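PDB 4UZG: surface protein SPB1 from Streptococcus agalactiae, which forms the backbone, or major shaft subunit, of the group B streptococcus type 2b pilus, probably polymerised covalently by a sortase. Local coordinates for residues Ala135-Ala140 against Asn270-Pro275; Tyr38-Thr43 against Phe91-Pro96. All blocks are in the same frame, centred on the assembly; numbering follows the deposited sequence.

Contact 1: residues Ala135-Ala140 against Asn270-Pro275; sequences AKPGSA and NLLVNP
Leu271 and Leu272 reach from the turn entering strand 273-279 to the bend at Gly138, in the loop after strand 121-131, so the contact sits at the junction of two beta regions. These three residues bury the most surface here. Leu271 points its side chain from the backbone toward the loop, and its CB rests 3.8 Å from Gly138 CA. Leu272 leaves its backbone to one side of the loop, and its branched end turns in: with CG beside the backbone N (chi1 -58°), CD2 lies 4.0 Å from Gly138 CA. The same methyl meets Pro137, whose CB is 3.9 Å away, the two side chains crossing at about a right angle. Glycine suits the bend on two counts: it has backbone angles (phi 102°) that only a residue without a side chain takes up easily, and its bareness makes room for Leu272. Proline beside it offers a rigid apolar surface to the Leu272 methyl.

At the more polar edge, Ser139 OG passes 3.7 Å from Leu271 CD1. In the conformer of Asn270 described, one water donates to Ser139 OG at 2.7 Å and to Asn270 OD1 at 2.8 Å. The hydroxyl also has a direct hydrogen bond to Asp269, which receives the backbone N-H of Leu271 as well.

The chemistry is thus a small apolar junction of two leucines, a proline and a bare glycine CA, with a water bridge in at least one Asn270 conformer. Cohesion comes from shape and apolar burial; a polar tie runs through Asp269, while Arg167 holds the loop 135-140 by the carbonyl oxygens of Gly138 and Ala140.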
# COMPACT_ATOMS: atom_id res chain seq x y z
N ALA A 135 -5.16 -1.71 -7.02
CA ALA A 135 -4.53 -0.46 -6.63
C ALA A 135 -3.98 0.25 -7.86
O ALA A 135 -3.46 -0.37 -8.79
CB ALA A 135 -3.42 -0.74 -5.67
N LYS A 136 -4.10 1.57 -7.87
CA LYS A 136 -3.56 2.37 -8.94
C LYS A 136 -2.16 2.82 -8.59
O LYS A 136 -1.90 3.22 -7.46
CB LYS A 136 -4.43 3.59 -9.18
CG LYS A 136 -5.87 3.28 -9.44
CD LYS A 136 -6.07 2.64 -10.76
CE LYS A 136 -7.54 2.71 -11.16
NZ LYS A 136 -7.86 1.82 -12.30
N PRO A 137 -1.25 2.87 -9.58
CA PRO A 137 0.13 3.29 -9.32
C PRO A 137 0.29 4.80 -9.38
O PRO A 137 -0.51 5.53 -9.94
CB PRO A 137 0.91 2.59 -10.45
CG PRO A 137 -0.06 2.62 -11.60
CD PRO A 137 -1.39 2.33 -10.95
N GLY A 138 1.40 5.25 -8.81
CA GLY A 138 1.82 6.63 -8.93
C GLY A 138 1.53 7.50 -7.72
O GLY A 138 1.04 7.03 -6.68
N SER A 139 1.81 8.78 -7.90
CA SER A 139 1.89 9.76 -6.81
C SER A 139 0.73 10.77 -6.79
O SER A 139 0.72 11.67 -5.97
CB SER A 139 3.22 10.52 -6.94
OG SER A 139 4.31 9.63 -6.90
N ALA A 140 -0.23 10.62 -7.70
CA ALA A 140 -1.32 11.59 -7.83
C ALA A 140 -2.40 11.37 -6.78
O ALA A 140 -2.29 10.51 -5.91
CB ALA A 140 -1.92 11.49 -9.22
N ASN A 270 7.91 9.99 -10.03
CA ASN A 270 8.97 9.00 -10.01
C ASN A 270 8.49 7.57 -9.73
O ASN A 270 9.30 6.63 -9.76
CB ASN A 270 10.10 9.42 -9.06
CG ASN A 270 9.67 9.48 -7.64
OD1 ASN A 270 8.70 8.85 -7.24
ND2 ASN A 270 10.40 10.25 -6.85
N LEU A 271 7.17 7.39 -9.55
CA LEU A 271 6.58 6.05 -9.44
C LEU A 271 5.98 5.54 -10.75
O LEU A 271 5.43 4.46 -10.78
CB LEU A 271 5.55 6.01 -8.31
CG LEU A 271 6.15 6.12 -6.90
CD1 LEU A 271 5.00 6.18 -5.90
CD2 LEU A 271 7.08 4.95 -6.61
N LEU A 272 6.12 6.32 -11.82
CA LEU A 272 5.64 5.94 -13.14
C LEU A 272 6.82 6.11 -14.10
O LEU A 272 7.08 7.22 -14.57
CB LEU A 272 4.45 6.79 -13.59
CG LEU A 272 3.22 6.76 -12.69
CD1 LEU A 272 2.20 7.76 -13.20
CD2 LEU A 272 2.63 5.38 -12.61
N VAL A 273 7.55 5.03 -14.36
CA VAL A 273 8.80 5.15 -15.10
C VAL A 273 8.70 4.40 -16.43
O VAL A 273 7.90 3.47 -16.61
CB VAL A 273 10.04 4.70 -14.27
CG1 VAL A 273 10.16 5.49 -13.00
CG2 VAL A 273 10.02 3.23 -13.97
N ASN A 274 9.53 4.84 -17.38
CA ASN A 274 9.43 4.44 -18.77
C ASN A 274 10.79 4.16 -19.38
O ASN A 274 11.20 4.85 -20.32
CB ASN A 274 8.76 5.55 -19.58
CG ASN A 274 7.40 5.91 -19.06
OD1 ASN A 274 6.38 5.37 -19.51
ND2 ASN A 274 7.36 6.85 -18.11
N PRO A 275 11.50 3.13 -18.91
CA PRO A 275 12.79 2.80 -19.52
C PRO A 275 12.65 2.34 -20.97
O PRO A 275 11.70 1.63 -21.32
CB PRO A 275 13.28 1.63 -18.64
CG PRO A 275 12.03 1.01 -18.10
CD PRO A 275 11.15 2.20 -17.82
O HOH W 1 6.68 9.84 -5.58

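Contact 2: residues Tyr38-Thr43 against Phe91-Pro96; sequences YVIKDT and FTITIP
Tyr38-Thr43 and Phe91-Pro96 are neighbouring antiparallel strands of the large mixed sheet, with strands 146-153 and 81-87 on their other sides, joined by three pairs of backbone hydrogen bonds at Tyr38-Ile95, Ile40-Ile93 and Asp42-Phe91. In the central pair, Ile40 N to Ile93 O and Ile93 N to Ile40 O each measure 2.8 Å, but Phe91 N to Asp42 O is longer, at 3.3 Å.

Isoleucines form the apolar middle of the buried face. Ile40 CD1 lies 3.7 Å from Ile95 CD1 and also meets Ile93 CG2; beta-branched residues suit such extended strands. On the other face, Val39 CG1 meets Thr92 CG2 at 3.7 Å, and Lys41 CG lies alongside Thr92, near both OG1 and CG2, before the chain leads off.

Aromatic contact ends the buried row. Asp42 CB sits over one face of the Phe91 ring, 3.6 Å from its centroid, a CH-pi contact. Phe91 CG stands between the backbone N and carbonyl carbon (chi1 68°), bringing the ring across beneath Asp42. The carboxylate, tilted 47° to the ring, has weak hydrogen bonds to Tyr127 and Lys4. Beside Lys4 and Asn147, Asp42 is probably the acid of an intramolecular isopeptide site, as in related pilins, set against apolar Phe91.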
# COMPACT_ATOMS: atom_id res chain seq x y z
N TYR A 38 -15.76 6.41 22.87
CA TYR A 38 -15.18 6.91 21.62
C TYR A 38 -15.45 5.88 20.54
O TYR A 38 -15.29 4.68 20.77
CB TYR A 38 -13.66 7.20 21.75
CG TYR A 38 -13.39 8.47 22.49
CD1 TYR A 38 -13.39 9.69 21.84
CD2 TYR A 38 -13.19 8.46 23.86
CE1 TYR A 38 -13.21 10.87 22.54
CE2 TYR A 38 -12.99 9.63 24.56
CZ TYR A 38 -13.04 10.84 23.92
OH TYR A 38 -12.88 12.02 24.61
N VAL A 39 -15.83 6.36 19.36
CA VAL A 39 -16.15 5.49 18.23
C VAL A 39 -15.17 5.77 17.10
O VAL A 39 -15.05 6.92 16.62
CB VAL A 39 -17.57 5.75 17.74
CG1 VAL A 39 -17.90 4.79 16.60
CG2 VAL A 39 -18.59 5.62 18.87
N ILE A 40 -14.46 4.73 16.66
CA ILE A 40 -13.50 4.80 15.56
C ILE A 40 -14.12 4.05 14.39
O ILE A 40 -14.37 2.86 14.46
CB ILE A 40 -12.18 4.12 15.96
CG1 ILE A 40 -11.57 4.82 17.19
CG2 ILE A 40 -11.21 4.12 14.78
CD1 ILE A 40 -11.80 4.08 18.50
N LYS A 41 -14.36 4.77 13.30
CA LYS A 41 -14.96 4.19 12.10
C LYS A 41 -13.98 4.31 10.96
O LYS A 41 -13.47 5.39 10.69
CB LYS A 41 -16.24 4.92 11.71
CG LYS A 41 -17.41 4.59 12.56
CD LYS A 41 -18.68 5.27 12.10
CE LYS A 41 -19.85 4.93 13.02
NZ LYS A 41 -21.12 5.53 12.51
N ASP A 42 -13.70 3.20 10.27
CA ASP A 42 -12.69 3.20 9.20
C ASP A 42 -13.32 2.65 7.95
O ASP A 42 -13.80 1.50 7.93
CB ASP A 42 -11.52 2.34 9.65
CG ASP A 42 -10.32 2.44 8.75
OD1 ASP A 42 -10.45 2.56 7.52
OD2 ASP A 42 -9.17 2.34 9.28
N THR A 43 -13.37 3.49 6.91
CA THR A 43 -13.87 3.08 5.61
C THR A 43 -12.63 2.85 4.72
O THR A 43 -11.92 3.78 4.38
CB THR A 43 -14.77 4.13 4.98
OG1 THR A 43 -15.84 4.43 5.88
CG2 THR A 43 -15.34 3.65 3.64
N PHE A 91 -14.47 -1.38 9.28
CA PHE A 91 -14.67 -1.71 10.67
C PHE A 91 -15.07 -0.49 11.48
O PHE A 91 -14.76 0.65 11.12
CB PHE A 91 -13.45 -2.39 11.29
CG PHE A 91 -12.22 -1.52 11.44
CD1 PHE A 91 -12.05 -0.72 12.54
CD2 PHE A 91 -11.23 -1.51 10.45
CE1 PHE A 91 -10.93 0.07 12.69
CE2 PHE A 91 -10.09 -0.73 10.59
CZ PHE A 91 -9.93 0.07 11.71
N THR A 92 -15.72 -0.77 12.61
CA THR A 92 -16.03 0.20 13.63
C THR A 92 -15.63 -0.38 14.98
O THR A 92 -16.05 -1.48 15.32
CB THR A 92 -17.54 0.53 13.66
OG1 THR A 92 -17.93 1.02 12.38
CG2 THR A 92 -17.86 1.55 14.73
N ILE A 93 -14.85 0.38 15.73
CA ILE A 93 -14.44 0.03 17.07
C ILE A 93 -15.04 1.04 18.04
O ILE A 93 -14.90 2.24 17.85
CB ILE A 93 -12.90 -0.00 17.19
CG1 ILE A 93 -12.37 -1.27 16.52
CG2 ILE A 93 -12.43 0.07 18.66
CD1 ILE A 93 -10.88 -1.31 16.31
N THR A 94 -15.73 0.55 19.07
CA THR A 94 -16.35 1.41 20.07
C THR A 94 -15.67 1.12 21.39
O THR A 94 -15.67 -0.02 21.85
CB THR A 94 -17.85 1.16 20.16
OG1 THR A 94 -18.43 1.38 18.88
CG2 THR A 94 -18.51 2.08 21.16
N ILE A 95 -15.08 2.15 22.00
CA ILE A 95 -14.35 2.00 23.25
C ILE A 95 -15.21 2.63 24.37
O ILE A 95 -15.38 3.84 24.42
CB ILE A 95 -12.99 2.71 23.20
CG1 ILE A 95 -12.14 2.15 22.05
CG2 ILE A 95 -12.28 2.56 24.54
CD1 ILE A 95 -10.82 2.88 21.84
N PRO A 96 -15.77 1.81 25.26
CA PRO A 96 -16.52 2.40 26.38
C PRO A 96 -15.55 3.18 27.28
O PRO A 96 -14.42 2.77 27.51
CB PRO A 96 -17.13 1.18 27.09
CG PRO A 96 -16.24 0.06 26.75
CD PRO A 96 -15.76 0.34 25.33

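How the contacts relate
Contact 2 comes first along the chain and closes before contact 1 opens; their centres are 33 Å apart, on opposite sides of the chain's centre, and their nearest atoms about 14 Å. Contact 2 lies inside the large mixed sheet system of the N-terminal part, joining strands 37-43 and 90-96. Contact 1 joins the loop between strands 121-131 and 146-153, both members of that system, to the turn leading into strand 273-279 of the small three-stranded sheet. One contact thus builds a beta domain internally, and the other ties this domain to the next, an arrangement consistent with an elongated pilus subunit of successive beta domains.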